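Long-range contacts in IPT/TIG domain-containing protein (Bacteroides thetaiotaomicron, PDB 3TC9), which probably serves as an auxiliary nutrient-binding protein, joining an immunoglobulin-like IPT/TIG domain to a six-bladed beta-propeller: residues G248-Y253 with T261-I266; Q336-K341 with G403-E408; V373-G378 with D391-A396. All blocks are in the same frame, centred on the assembly; numbering follows the deposited sequence.

Overall arrangement
All three contacts lie in the six-bladed propeller that follows the IPT/TIG domain. Contact 1 comes first along the chain and is the outer hairpin of the blade of residues 231-265. Contact 2 joins the innermost strands, 334-341 and 401-407, of two successive blades. Contact 3 falls between the two halves of contact 2 in sequence and joins the same two blades further out, where strand 372-376 meets the loop before strand 401-407. The centres of contacts 2 and 3 are about 16 Å apart; the centre of contact 1 lies about 25 Å from that of contact 2 and about 36 Å from that of contact 3. Contact 1 thus holds a single blade together, whereas contacts 2 and 3 join two neighbouring blades at two depths.

Contact 1 of 3, residues G248-Y253 with T261-I266; sequences GQVFRY and TPLFTI
Val250 and Phe264 meet across a beta-hairpin, strands 249-253 and 260-265, that forms the outer half of a four-stranded propeller blade. The backbones hold it together first. Arg252 and Thr261 exchange two bonds, Arg252 N to Thr261 O and Thr261 N to Arg252 O, both 2.7 Å. Further on, Val250 faces two successive residues: its O accepts Leu263 N at 2.8 Å, and its N reaches Phe264 O at 3.0 Å. Gly248, whose positive phi suits the G1 beta bulge it forms with Gln249 opposite Ser244, accepts Ile266 N on its carbonyl.

Apolar packing fills one face. Phe264 CG sits between its backbone N and carbonyl carbon (chi1 44°), which lays the ring alongside Val250, CE1 to CG2 3.5 Å. Ile266 CD1 lies in the plane of that ring, at its edge, and also touches Val250 CG2. Leu263 CD1 rests on Arg252 CB, while the extended arginine carries its guanidinium away to Lys304 O. On the other face Gln249 CG covers one face of the Phe251 ring near its rim, and Phe251 CE1 meets Pro262 CB at 3.8 Å.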
ATOM      1  N   GLY B 248      35.019   0.776 -18.763  1.00 52.05           N
ATOM      2  CA  GLY B 248      33.898   0.883 -17.832  1.00 50.45           C
ATOM      3  C   GLY B 248      33.451   2.325 -17.726  1.00 52.67           C
ATOM      4  O   GLY B 248      33.205   2.835 -16.629  1.00 51.38           O
ATOM      5  N   GLN B 249      33.362   2.987 -18.893  1.00 49.93           N
ATOM      6  CA  GLN B 249      32.999   4.390 -19.005  1.00 49.93           C
ATOM      7  C   GLN B 249      31.489   4.606 -19.142  1.00 52.99           C
ATOM      8  O   GLN B 249      30.839   3.968 -19.969  1.00 52.62           O
ATOM      9  CB  GLN B 249      33.710   5.036 -20.200  1.00 51.79           C
ATOM     10  CG  GLN B 249      33.429   6.527 -20.346  1.00 54.80           C
ATOM     11  CD  GLN B 249      34.626   7.381 -20.088  1.00 67.25           C
ATOM     12  OE1 GLN B 249      34.570   8.325 -19.299  1.00 63.12           O
ATOM     13  NE2 GLN B 249      35.723   7.091 -20.781  1.00 59.69           N
ATOM     14  N   VAL B 250      30.972   5.585 -18.386  1.00 47.70           N
ATOM     15  CA  VAL B 250      29.597   6.052 -18.461  1.00 47.24           C
ATOM     16  C   VAL B 250      29.566   7.240 -19.442  1.00 52.73           C
ATOM     17  O   VAL B 250      30.449   8.108 -19.391  1.00 53.63           O
ATOM     18  CB  VAL B 250      29.055   6.432 -17.061  1.00 49.79           C
ATOM     19  CG1 VAL B 250      27.589   6.893 -17.125  1.00 48.99           C
ATOM     20  CG2 VAL B 250      29.234   5.272 -16.074  1.00 48.15           C
ATOM     21  N   PHE B 251      28.566   7.258 -20.338  1.00 49.05           N
ATOM     22  CA  PHE B 251      28.331   8.321 -21.315  1.00 49.77           C
ATOM     23  C   PHE B 251      26.959   8.923 -21.112  1.00 55.21           C
ATOM     24  O   PHE B 251      26.034   8.222 -20.721  1.00 52.77           O
ATOM     25  CB  PHE B 251      28.463   7.795 -22.748  1.00 51.42           C
ATOM     26  CG  PHE B 251      29.850   7.326 -23.094  1.00 53.37           C
ATOM     27  CD1 PHE B 251      30.825   8.232 -23.515  1.00 57.32           C
ATOM     28  CD2 PHE B 251      30.185   5.974 -23.018  1.00 55.22           C
ATOM     29  CE1 PHE B 251      32.111   7.805 -23.825  1.00 58.72           C
ATOM     30  CE2 PHE B 251      31.474   5.540 -23.336  1.00 58.63           C
ATOM     31  CZ  PHE B 251      32.423   6.460 -23.757  1.00 58.27           C
ATOM     32  N   ARG B 252      26.829  10.220 -21.383  1.00 54.75           N
ATOM     33  CA  ARG B 252      25.560  10.933 -21.271  1.00 54.88           C
ATOM     34  C   ARG B 252      25.154  11.438 -22.647  1.00 61.35           C
ATOM     35  O   ARG B 252      25.941  12.112 -23.295  1.00 63.49           O
ATOM     36  CB  ARG B 252      25.698  12.083 -20.278  1.00 52.38           C
ATOM     37  CG  ARG B 252      24.416  12.807 -19.990  1.00 56.66           C
ATOM     38  CD  ARG B 252      24.769  14.123 -19.335  1.00 60.55           C
ATOM     39  NE  ARG B 252      23.582  14.798 -18.809  1.00 62.98           N
ATOM     40  CZ  ARG B 252      22.832  15.620 -19.526  1.00 75.83           C
ATOM     41  NH1 ARG B 252      23.137  15.876 -20.788  1.00 62.06           N
ATOM     42  NH2 ARG B 252      21.767  16.200 -18.980  1.00 63.34           N
ATOM     43  N   TYR B 253      23.946  11.122 -23.094  1.00 57.66           N
ATOM     44  CA  TYR B 253      23.485  11.572 -24.396  1.00 58.94           C
ATOM     45  C   TYR B 253      22.275  12.490 -24.241  1.00 63.18           C
ATOM     46  O   TYR B 253      21.290  12.119 -23.613  1.00 61.85           O
ATOM     47  CB  TYR B 253      23.171  10.373 -25.305  1.00 60.52           C
ATOM     48  CG  TYR B 253      22.524  10.745 -26.622  1.00 64.21           C
ATOM     49  CD1 TYR B 253      23.292  11.153 -27.706  1.00 67.88           C
ATOM     50  CD2 TYR B 253      21.145  10.670 -26.790  1.00 64.94           C
ATOM     51  CE1 TYR B 253      22.704  11.471 -28.931  1.00 70.34           C
ATOM     52  CE2 TYR B 253      20.542  11.014 -27.999  1.00 67.12           C
ATOM     53  CZ  TYR B 253      21.326  11.409 -29.071  1.00 75.56           C
ATOM     54  OH  TYR B 253      20.739  11.734 -30.273  1.00 74.24           O
ATOM     55  N   THR B 261      28.410  13.047 -23.978  1.00 65.58           N
ATOM     56  CA  THR B 261      29.396  13.532 -23.035  1.00 65.35           C
ATOM     57  C   THR B 261      29.937  12.358 -22.247  1.00 68.80           C
ATOM     58  O   THR B 261      29.148  11.661 -21.603  1.00 68.13           O
ATOM     59  CB  THR B 261      28.774  14.603 -22.114  1.00 74.21           C
ATOM     60  OG1 THR B 261      28.188  15.625 -22.919  1.00 76.87           O
ATOM     61  CG2 THR B 261      29.784  15.223 -21.149  1.00 72.35           C
ATOM     62  N   PRO B 262      31.269  12.110 -22.239  1.00 65.35           N
ATOM     63  CA  PRO B 262      31.802  11.048 -21.354  1.00 63.68           C
ATOM     64  C   PRO B 262      31.732  11.564 -19.908  1.00 66.39           C
ATOM     65  O   PRO B 262      32.059  12.735 -19.658  1.00 65.51           O
ATOM     66  CB  PRO B 262      33.240  10.833 -21.853  1.00 65.62           C
ATOM     67  CG  PRO B 262      33.430  11.798 -23.010  1.00 70.93           C
ATOM     68  CD  PRO B 262      32.362  12.838 -22.916  1.00 67.10           C
ATOM     69  N   LEU B 263      31.233  10.747 -18.965  1.00 61.92           N
ATOM     70  CA  LEU B 263      31.048  11.243 -17.598  1.00 60.79           C
ATOM     71  C   LEU B 263      32.150  10.827 -16.626  1.00 63.61           C
ATOM     72  O   LEU B 263      32.892  11.683 -16.135  1.00 63.92           O
ATOM     73  CB  LEU B 263      29.680  10.816 -17.054  1.00 59.35           C
ATOM     74  CG  LEU B 263      28.609  11.904 -16.929  1.00 64.06           C
ATOM     75  CD1 LEU B 263      28.618  12.873 -18.105  1.00 65.07           C
ATOM     76  CD2 LEU B 263      27.243  11.284 -16.770  1.00 64.69           C
ATOM     77  N   PHE B 264      32.221   9.536 -16.307  1.00 58.39           N
ATOM     78  CA  PHE B 264      33.189   8.982 -15.361  1.00 56.74           C
ATOM     79  C   PHE B 264      33.399   7.515 -15.643  1.00 59.59           C
ATOM     80  O   PHE B 264      32.540   6.863 -16.236  1.00 57.06           O
ATOM     81  CB  PHE B 264      32.724   9.175 -13.887  1.00 57.30           C
ATOM     82  CG  PHE B 264      31.266   8.873 -13.597  1.00 57.73           C
ATOM     83  CD1 PHE B 264      30.822   7.563 -13.451  1.00 59.37           C
ATOM     84  CD2 PHE B 264      30.341   9.900 -13.448  1.00 59.21           C
ATOM     85  CE1 PHE B 264      29.474   7.289 -13.194  1.00 58.50           C
ATOM     86  CE2 PHE B 264      28.995   9.621 -13.192  1.00 59.97           C
ATOM     87  CZ  PHE B 264      28.574   8.318 -13.070  1.00 56.97           C
ATOM     88  N   THR B 265      34.545   7.007 -15.190  1.00 57.04           N
ATOM     89  CA  THR B 265      34.958   5.605 -15.245  1.00 55.97           C
ATOM     90  C   THR B 265      34.564   5.003 -13.869  1.00 55.90           C
ATOM     91  O   THR B 265      34.659   5.715 -12.856  1.00 55.45           O
ATOM     92  CB  THR B 265      36.479   5.596 -15.591  1.00 65.46           C
ATOM     93  OG1 THR B 265      36.650   5.288 -16.972  1.00 63.61           O
ATOM     94  CG2 THR B 265      37.321   4.675 -14.711  1.00 64.67           C
ATOM     95  N   ILE B 266      34.115   3.731 -13.821  1.00 48.78           N
ATOM     96  CA  ILE B 266      33.734   3.109 -12.545  1.00 46.51           C
ATOM     97  C   ILE B 266      34.990   2.690 -11.759  1.00 53.38           C
ATOM     98  O   ILE B 266      35.139   3.104 -10.605  1.00 54.79           O
ATOM     99  CB  ILE B 266      32.737   1.909 -12.705  1.00 47.01           C
ATOM    100  CG1 ILE B 266      31.413   2.318 -13.433  1.00 45.44           C
ATOM    101  CG2 ILE B 266      32.452   1.208 -11.350  1.00 44.83           C
ATOM    102  CD1 ILE B 266      30.642   3.551 -12.910  1.00 51.87           C
TER

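Contact 2 of 3, residues Q336-K341 with G403-E408; sequences QGTFVK and GIVYDE
Gln336 reaches Ile404, and Thr338 reaches Tyr406, across the gap between the innermost strands of two successive propeller blades. Strands 336-341 and 403-407 run nearly parallel, 8° apart, with axes 5.7 Å apart at their closest, and it is side chains and waters that bridge them here.

Two side-chain oxygens take over the bonding to the second strand. With CG anti to its backbone N and the chain extended, Gln336 lays its amide alongside Ile404, whose N bonds to OE1 at 2.9 Å from above the amide plane, 50° out of it. The other end of the amide, NE2, bonds to Leu142 O on strand 141-145, the innermost strand of the blade beyond that of 403-407. Thr338 OG1, anti to its own backbone N, accepts Tyr406 N at 3.0 Å and has two water partners as well. It donates to one water, which in turn donates to Gly337 O and Ile404 O; a second water donates to OG1 and to Tyr406 O. Three bonds thus fix the hydroxyl's position.

Apolar contacts accompany these bonds. Ile404 CD1 approaches Thr338 CG2 at 4.1 Å. Toward the far end Val340 crosses Tyr406 at about a right angle: CG2 touches Tyr406 CB at 3.6 Å, while CG1 makes a CH-pi contact over the middle of one ring face, 3.9 Å from the centroid of the Tyr406 ring.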
ATOM      1  N   GLN B 336      18.969  -7.827 -14.200  1.00 37.50           N
ATOM      2  CA  GLN B 336      17.985  -6.752 -14.036  1.00 36.50           C
ATOM      3  C   GLN B 336      17.433  -6.683 -12.614  1.00 39.29           C
ATOM      4  O   GLN B 336      17.278  -7.715 -11.943  1.00 36.89           O
ATOM      5  CB  GLN B 336      16.820  -6.899 -15.029  1.00 37.08           C
ATOM      6  CG  GLN B 336      15.969  -5.635 -15.151  1.00 29.91           C
ATOM      7  CD  GLN B 336      14.786  -5.799 -16.078  1.00 44.89           C
ATOM      8  OE1 GLN B 336      14.464  -6.901 -16.532  1.00 34.65           O
ATOM      9  NE2 GLN B 336      14.097  -4.708 -16.374  1.00 30.24           N
ATOM     10  N   GLY B 337      17.155  -5.442 -12.189  1.00 35.03           N
ATOM     11  CA  GLY B 337      16.511  -5.107 -10.929  1.00 32.77           C
ATOM     12  C   GLY B 337      15.215  -4.361 -11.152  1.00 36.14           C
ATOM     13  O   GLY B 337      14.938  -3.910 -12.267  1.00 36.50           O
ATOM     14  N   THR B 338      14.395  -4.246 -10.113  1.00 32.24           N
ATOM     15  CA  THR B 338      13.115  -3.554 -10.170  1.00 32.22           C
ATOM     16  C   THR B 338      12.903  -2.864  -8.808  1.00 35.01           C
ATOM     17  O   THR B 338      13.219  -3.453  -7.768  1.00 33.49           O
ATOM     18  CB  THR B 338      11.968  -4.550 -10.607  1.00 41.73           C
ATOM     19  OG1 THR B 338      10.825  -3.829 -11.056  1.00 44.47           O
ATOM     20  CG2 THR B 338      11.571  -5.590  -9.543  1.00 33.08           C
ATOM     21  N   PHE B 339      12.469  -1.586  -8.831  1.00 32.43           N
ATOM     22  CA  PHE B 339      12.165  -0.790  -7.639  1.00 32.18           C
ATOM     23  C   PHE B 339      10.732  -1.076  -7.228  1.00 38.88           C
ATOM     24  O   PHE B 339       9.818  -0.949  -8.043  1.00 40.14           O
ATOM     25  CB  PHE B 339      12.393   0.701  -7.891  1.00 33.91           C
ATOM     26  CG  PHE B 339      13.851   1.072  -7.910  1.00 34.39           C
ATOM     27  CD1 PHE B 339      14.529   1.352  -6.728  1.00 35.77           C
ATOM     28  CD2 PHE B 339      14.564   1.098  -9.106  1.00 35.62           C
ATOM     29  CE1 PHE B 339      15.887   1.667  -6.745  1.00 35.90           C
ATOM     30  CE2 PHE B 339      15.925   1.418  -9.123  1.00 36.63           C
ATOM     31  CZ  PHE B 339      16.571   1.707  -7.945  1.00 34.84           C
ATOM     32  N   VAL B 340      10.553  -1.593  -6.007  1.00 34.63           N
ATOM     33  CA  VAL B 340       9.250  -1.992  -5.478  1.00 33.63           C
ATOM     34  C   VAL B 340       8.915  -1.134  -4.239  1.00 36.46           C
ATOM     35  O   VAL B 340       9.693  -1.106  -3.270  1.00 34.56           O
ATOM     36  CB  VAL B 340       9.238  -3.512  -5.142  1.00 37.73           C
ATOM     37  CG1 VAL B 340       7.876  -3.949  -4.596  1.00 36.90           C
ATOM     38  CG2 VAL B 340       9.623  -4.356  -6.363  1.00 37.44           C
ATOM     39  N   LYS B 341       7.755  -0.459  -4.274  1.00 32.91           N
ATOM     40  CA  LYS B 341       7.295   0.383  -3.169  1.00 34.01           C
ATOM     41  C   LYS B 341       6.953  -0.477  -1.964  1.00 39.19           C
ATOM     42  O   LYS B 341       6.138  -1.393  -2.067  1.00 41.83           O
ATOM     43  CB  LYS B 341       6.099   1.239  -3.587  1.00 35.47           C
ATOM     44  CG  LYS B 341       5.914   2.484  -2.734  1.00 42.22           C
ATOM     45  CD  LYS B 341       4.834   3.395  -3.315  1.00 38.90           C
ATOM     46  CE  LYS B 341       5.112   4.841  -3.023  1.00 52.12           C
ATOM     47  NZ  LYS B 341       4.326   5.735  -3.913  1.00 67.83           N
ATOM     48  N   GLY B 403      15.761 -11.311 -16.512  1.00 31.51           N
ATOM     49  CA  GLY B 403      14.876 -10.147 -16.513  1.00 29.71           C
ATOM     50  C   GLY B 403      13.902 -10.209 -15.357  1.00 33.81           C
ATOM     51  O   GLY B 403      13.540 -11.294 -14.894  1.00 32.42           O
ATOM     52  N   ILE B 404      13.470  -9.047 -14.871  1.00 31.48           N
ATOM     53  CA  ILE B 404      12.501  -8.962 -13.773  1.00 30.32           C
ATOM     54  C   ILE B 404      11.770  -7.637 -13.853  1.00 34.84           C
ATOM     55  O   ILE B 404      12.386  -6.586 -14.096  1.00 36.81           O
ATOM     56  CB  ILE B 404      13.151  -9.168 -12.355  1.00 31.70           C
ATOM     57  CG1 ILE B 404      12.060  -9.361 -11.238  1.00 32.18           C
ATOM     58  CG2 ILE B 404      14.130  -8.044 -12.006  1.00 29.53           C
ATOM     59  CD1 ILE B 404      12.606  -9.573  -9.770  1.00 34.04           C
ATOM     60  N   VAL B 405      10.461  -7.674 -13.619  1.00 28.95           N
ATOM     61  CA  VAL B 405       9.719  -6.431 -13.534  1.00 27.15           C
ATOM     62  C   VAL B 405       8.650  -6.615 -12.451  1.00 30.83           C
ATOM     63  O   VAL B 405       8.098  -7.706 -12.320  1.00 27.57           O
ATOM     64  CB  VAL B 405       9.168  -5.923 -14.895  1.00 31.68           C
ATOM     65  CG1 VAL B 405       8.090  -6.839 -15.474  1.00 31.54           C
ATOM     66  CG2 VAL B 405       8.674  -4.482 -14.794  1.00 31.90           C
ATOM     67  N   TYR B 406       8.400  -5.568 -11.646  1.00 30.14           N
ATOM     68  CA  TYR B 406       7.308  -5.625 -10.693  1.00 31.35           C
ATOM     69  C   TYR B 406       6.077  -4.957 -11.358  1.00 39.61           C
ATOM     70  O   TYR B 406       6.192  -3.874 -11.943  1.00 40.95           O
ATOM     71  CB  TYR B 406       7.669  -4.983  -9.338  1.00 33.21           C
ATOM     72  CG  TYR B 406       6.531  -5.049  -8.334  1.00 36.84           C
ATOM     73  CD1 TYR B 406       6.085  -6.269  -7.835  1.00 37.98           C
ATOM     74  CD2 TYR B 406       5.872  -3.894  -7.918  1.00 39.17           C
ATOM     75  CE1 TYR B 406       4.988  -6.344  -6.974  1.00 39.30           C
ATOM     76  CE2 TYR B 406       4.767  -3.960  -7.060  1.00 40.18           C
ATOM     77  CZ  TYR B 406       4.338  -5.187  -6.586  1.00 46.79           C
ATOM     78  OH  TYR B 406       3.268  -5.273  -5.740  1.00 53.53           O
ATOM     79  N   ASP B 407       4.919  -5.632 -11.322  1.00 34.61           N
ATOM     80  CA  ASP B 407       3.688  -5.084 -11.874  1.00 34.67           C
ATOM     81  C   ASP B 407       2.832  -4.585 -10.709  1.00 41.47           C
ATOM     82  O   ASP B 407       2.251  -5.388  -9.988  1.00 39.34           O
ATOM     83  CB  ASP B 407       2.956  -6.145 -12.712  1.00 35.26           C
ATOM     84  CG  ASP B 407       1.779  -5.624 -13.510  1.00 44.47           C
ATOM     85  OD1 ASP B 407       1.158  -4.619 -13.085  1.00 44.22           O
ATOM     86  OD2 ASP B 407       1.463  -6.222 -14.540  1.00 50.10           O
ATOM     87  N   GLU B 408       2.775  -3.262 -10.510  1.00 42.63           N
ATOM     88  CA  GLU B 408       2.024  -2.625  -9.419  1.00 43.79           C
ATOM     89  C   GLU B 408       0.508  -2.841  -9.534  1.00 45.86           C
ATOM     90  O   GLU B 408      -0.143  -3.026  -8.520  1.00 43.48           O
ATOM     91  CB  GLU B 408       2.333  -1.122  -9.343  1.00 46.22           C
ATOM     92  CG  GLU B 408       3.748  -0.843  -8.864  1.00 63.17           C
ATOM     93  CD  GLU B 408       4.114   0.610  -8.623  1.00 99.58           C
ATOM     94  OE1 GLU B 408       3.764   1.150  -7.546  1.00107.35           O
ATOM     95  OE2 GLU B 408       4.836   1.177  -9.474  1.00 94.30           O
TER
HETATM   96  O   HOH W   1      12.202  -3.491 -13.844  1.00 38.21           O
HETATM   97  O   HOH W   2       8.686  -1.971 -12.234  1.00 57.46           O

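Contact 3 of 3, residues V373-G378 with D391-A396; sequences VTTFAG and DLRQEA
A classic beta bulge at Phe376 and Ala377, both opposite Ile364, marks the end of strand 372-376 of one propeller blade, where the chain turns a corner and meets loop 391-396 of the next through Leu392 and Arg393. The backbones join once, Gly378 N to Leu392 O at 2.8 Å and nearly straight (164° at the hydrogen). Ala377 CA and Gly378 CA add C-H...O contacts to Leu392 O and Ala396 O.

Leu392 packs against Phe376 and Ala377: its CD2 sits over one face of the Phe376 ring, toward the rim, 3.6 Å from CE1, in a CH-pi contact, while CG meets Ala377 CB at 3.8 Å. Arg393, folded back by bends at chi2 and chi3, lays its guanidinium across Thr375, with the methyl CG2 centred over one face. A water in the guanidinium plane accepts from Arg393 NE and donates to Gly378 O and Arg393 O, linking the arginine to Gly378 as well as to its own carbonyl. The loop itself is shaped by Asp391, whose OD1 takes Arg393 N in an Asx turn and Gln394 N at 2.8 Å.

Around the contact, Thr375 OG1 bonds to Asp323, and Asp391 OD2 makes a salt bridge to Lys106. Phe376 and Leu392 both pack on Met107 of strand 107-113 and Ile426 of strand 422-428, the first and last strands of the propeller, which pair side by side in its closing blade.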
ATOM      1  N   VAL B 373      21.129  -6.868   2.004  1.00 34.20           N
ATOM      2  CA  VAL B 373      20.753  -7.781   0.923  1.00 31.38           C
ATOM      3  C   VAL B 373      20.209  -9.051   1.551  1.00 34.76           C
ATOM      4  O   VAL B 373      20.843  -9.628   2.428  1.00 33.89           O
ATOM      5  CB  VAL B 373      21.896  -8.076  -0.103  1.00 33.76           C
ATOM      6  CG1 VAL B 373      21.386  -8.918  -1.286  1.00 33.31           C
ATOM      7  CG2 VAL B 373      22.525  -6.795  -0.612  1.00 32.66           C
ATOM      8  N   THR B 374      19.007  -9.464   1.119  1.00 32.22           N
ATOM      9  CA  THR B 374      18.346 -10.709   1.527  1.00 30.27           C
ATOM     10  C   THR B 374      17.942 -11.480   0.260  1.00 33.14           C
ATOM     11  O   THR B 374      18.110 -10.960  -0.839  1.00 31.60           O
ATOM     12  CB  THR B 374      17.146 -10.446   2.453  1.00 35.80           C
ATOM     13  OG1 THR B 374      16.252  -9.588   1.772  1.00 39.15           O
ATOM     14  CG2 THR B 374      17.544  -9.831   3.819  1.00 34.20           C
ATOM     15  N   THR B 375      17.418 -12.718   0.409  1.00 29.16           N
ATOM     16  CA  THR B 375      16.974 -13.517  -0.720  1.00 28.63           C
ATOM     17  C   THR B 375      15.469 -13.608  -0.665  1.00 33.64           C
ATOM     18  O   THR B 375      14.895 -13.964   0.366  1.00 34.43           O
ATOM     19  CB  THR B 375      17.675 -14.866  -0.723  1.00 33.85           C
ATOM     20  OG1 THR B 375      19.063 -14.596  -0.848  1.00 32.18           O
ATOM     21  CG2 THR B 375      17.182 -15.822  -1.864  1.00 27.47           C
ATOM     22  N   PHE B 376      14.825 -13.278  -1.771  1.00 31.21           N
ATOM     23  CA  PHE B 376      13.381 -13.301  -1.834  1.00 30.06           C
ATOM     24  C   PHE B 376      12.844 -14.649  -2.268  1.00 33.52           C
ATOM     25  O   PHE B 376      11.910 -15.167  -1.644  1.00 32.50           O
ATOM     26  CB  PHE B 376      12.901 -12.195  -2.798  1.00 31.45           C
ATOM     27  CG  PHE B 376      11.401 -12.049  -2.979  1.00 31.71           C
ATOM     28  CD1 PHE B 376      10.570 -11.817  -1.886  1.00 33.56           C
ATOM     29  CD2 PHE B 376      10.836 -12.057  -4.250  1.00 32.03           C
ATOM     30  CE1 PHE B 376       9.195 -11.611  -2.064  1.00 33.52           C
ATOM     31  CE2 PHE B 376       9.470 -11.844  -4.428  1.00 33.65           C
ATOM     32  CZ  PHE B 376       8.661 -11.596  -3.339  1.00 32.14           C
ATOM     33  N   ALA B 377      13.402 -15.213  -3.361  1.00 30.03           N
ATOM     34  CA  ALA B 377      12.855 -16.435  -3.951  1.00 28.89           C
ATOM     35  C   ALA B 377      13.896 -17.211  -4.671  1.00 33.91           C
ATOM     36  O   ALA B 377      14.816 -16.635  -5.231  1.00 33.48           O
ATOM     37  CB  ALA B 377      11.731 -16.090  -4.924  1.00 28.66           C
ATOM     38  N   GLY B 378      13.725 -18.526  -4.675  1.00 30.83           N
ATOM     39  CA  GLY B 378      14.644 -19.434  -5.345  1.00 29.47           C
ATOM     40  C   GLY B 378      15.436 -20.236  -4.352  1.00 32.23           C
ATOM     41  O   GLY B 378      15.326 -20.019  -3.137  1.00 29.50           O
ATOM     42  N   ASP B 391       6.385 -22.573  -2.836  1.00 32.34           N
ATOM     43  CA  ASP B 391       6.933 -21.748  -1.762  1.00 32.47           C
ATOM     44  C   ASP B 391       8.253 -21.079  -2.222  1.00 35.71           C
ATOM     45  O   ASP B 391       9.184 -21.770  -2.659  1.00 35.33           O
ATOM     46  CB  ASP B 391       7.147 -22.574  -0.477  1.00 34.84           C
ATOM     47  CG  ASP B 391       7.544 -21.716   0.725  1.00 51.98           C
ATOM     48  OD1 ASP B 391       8.751 -21.386   0.857  1.00 53.69           O
ATOM     49  OD2 ASP B 391       6.641 -21.301   1.489  1.00 56.63           O
ATOM     50  N   LEU B 392       8.302 -19.736  -2.126  1.00 32.67           N
ATOM     51  CA  LEU B 392       9.427 -18.870  -2.543  1.00 32.83           C
ATOM     52  C   LEU B 392      10.797 -19.369  -2.096  1.00 36.86           C
ATOM     53  O   LEU B 392      11.700 -19.404  -2.916  1.00 38.06           O
ATOM     54  CB  LEU B 392       9.216 -17.453  -2.003  1.00 32.75           C
ATOM     55  CG  LEU B 392       8.513 -16.462  -2.937  1.00 36.24           C
ATOM     56  CD1 LEU B 392       7.176 -16.976  -3.387  1.00 35.75           C
ATOM     57  CD2 LEU B 392       8.321 -15.117  -2.232  1.00 34.94           C
ATOM     58  N   ARG B 393      10.942 -19.803  -0.837  1.00 32.84           N
ATOM     59  CA  ARG B 393      12.224 -20.251  -0.314  1.00 32.21           C
ATOM     60  C   ARG B 393      12.348 -21.754  -0.113  1.00 37.24           C
ATOM     61  O   ARG B 393      13.447 -22.262  -0.212  1.00 37.75           O
ATOM     62  CB  ARG B 393      12.534 -19.540   1.007  1.00 29.47           C
ATOM     63  CG  ARG B 393      12.699 -18.021   0.869  1.00 34.01           C
ATOM     64  CD  ARG B 393      13.841 -17.564  -0.024  1.00 33.72           C
ATOM     65  NE  ARG B 393      15.138 -18.150   0.344  1.00 39.13           N
ATOM     66  CZ  ARG B 393      15.963 -17.654   1.258  1.00 52.21           C
ATOM     67  NH1 ARG B 393      15.650 -16.539   1.914  1.00 44.57           N
ATOM     68  NH2 ARG B 393      17.106 -18.268   1.527  1.00 38.63           N
ATOM     69  N   GLN B 394      11.250 -22.463   0.180  1.00 36.59           N
ATOM     70  CA  GLN B 394      11.257 -23.914   0.452  1.00 34.99           C
ATOM     71  C   GLN B 394      11.175 -24.804  -0.789  1.00 36.14           C
ATOM     72  O   GLN B 394      11.800 -25.863  -0.795  1.00 35.54           O
ATOM     73  CB  GLN B 394      10.116 -24.285   1.413  1.00 35.44           C
ATOM     74  CG  GLN B 394      10.274 -23.719   2.842  1.00 33.29           C
ATOM     75  CD  GLN B 394      11.667 -23.986   3.388  1.00 67.29           C
ATOM     76  OE1 GLN B 394      12.066 -25.144   3.662  1.00 66.23           O
ATOM     77  NE2 GLN B 394      12.460 -22.938   3.505  1.00 55.82           N
ATOM     78  N   GLU B 395      10.472 -24.369  -1.840  1.00 32.51           N
ATOM     79  CA  GLU B 395      10.241 -25.190  -3.033  1.00 32.87           C
ATOM     80  C   GLU B 395      10.764 -24.601  -4.333  1.00 37.50           C
ATOM     81  O   GLU B 395      11.365 -25.332  -5.138  1.00 36.44           O
ATOM     82  CB  GLU B 395       8.714 -25.437  -3.219  1.00 33.47           C
ATOM     83  CG  GLU B 395       8.042 -26.164  -2.064  1.00 37.09           C
ATOM     84  CD  GLU B 395       6.558 -26.457  -2.232  1.00 57.39           C
ATOM     85  OE1 GLU B 395       5.789 -25.516  -2.547  1.00 40.65           O
ATOM     86  OE2 GLU B 395       6.153 -27.610  -1.939  1.00 43.63           O
ATOM     87  N   ALA B 396      10.486 -23.313  -4.572  1.00 33.59           N
ATOM     88  CA  ALA B 396      10.783 -22.660  -5.847  1.00 34.14           C
ATOM     89  C   ALA B 396      12.267 -22.701  -6.282  1.00 38.22           C
ATOM     90  O   ALA B 396      13.173 -22.523  -5.468  1.00 38.20           O
ATOM     91  CB  ALA B 396      10.306 -21.222  -5.819  1.00 34.55           C
TER
HETATM   92  O   HOH W   3      17.499 -14.173   3.327  1.00 44.41           O
HETATM   93  O   HOH W   4      15.733 -20.849  -0.578  1.00 45.07           O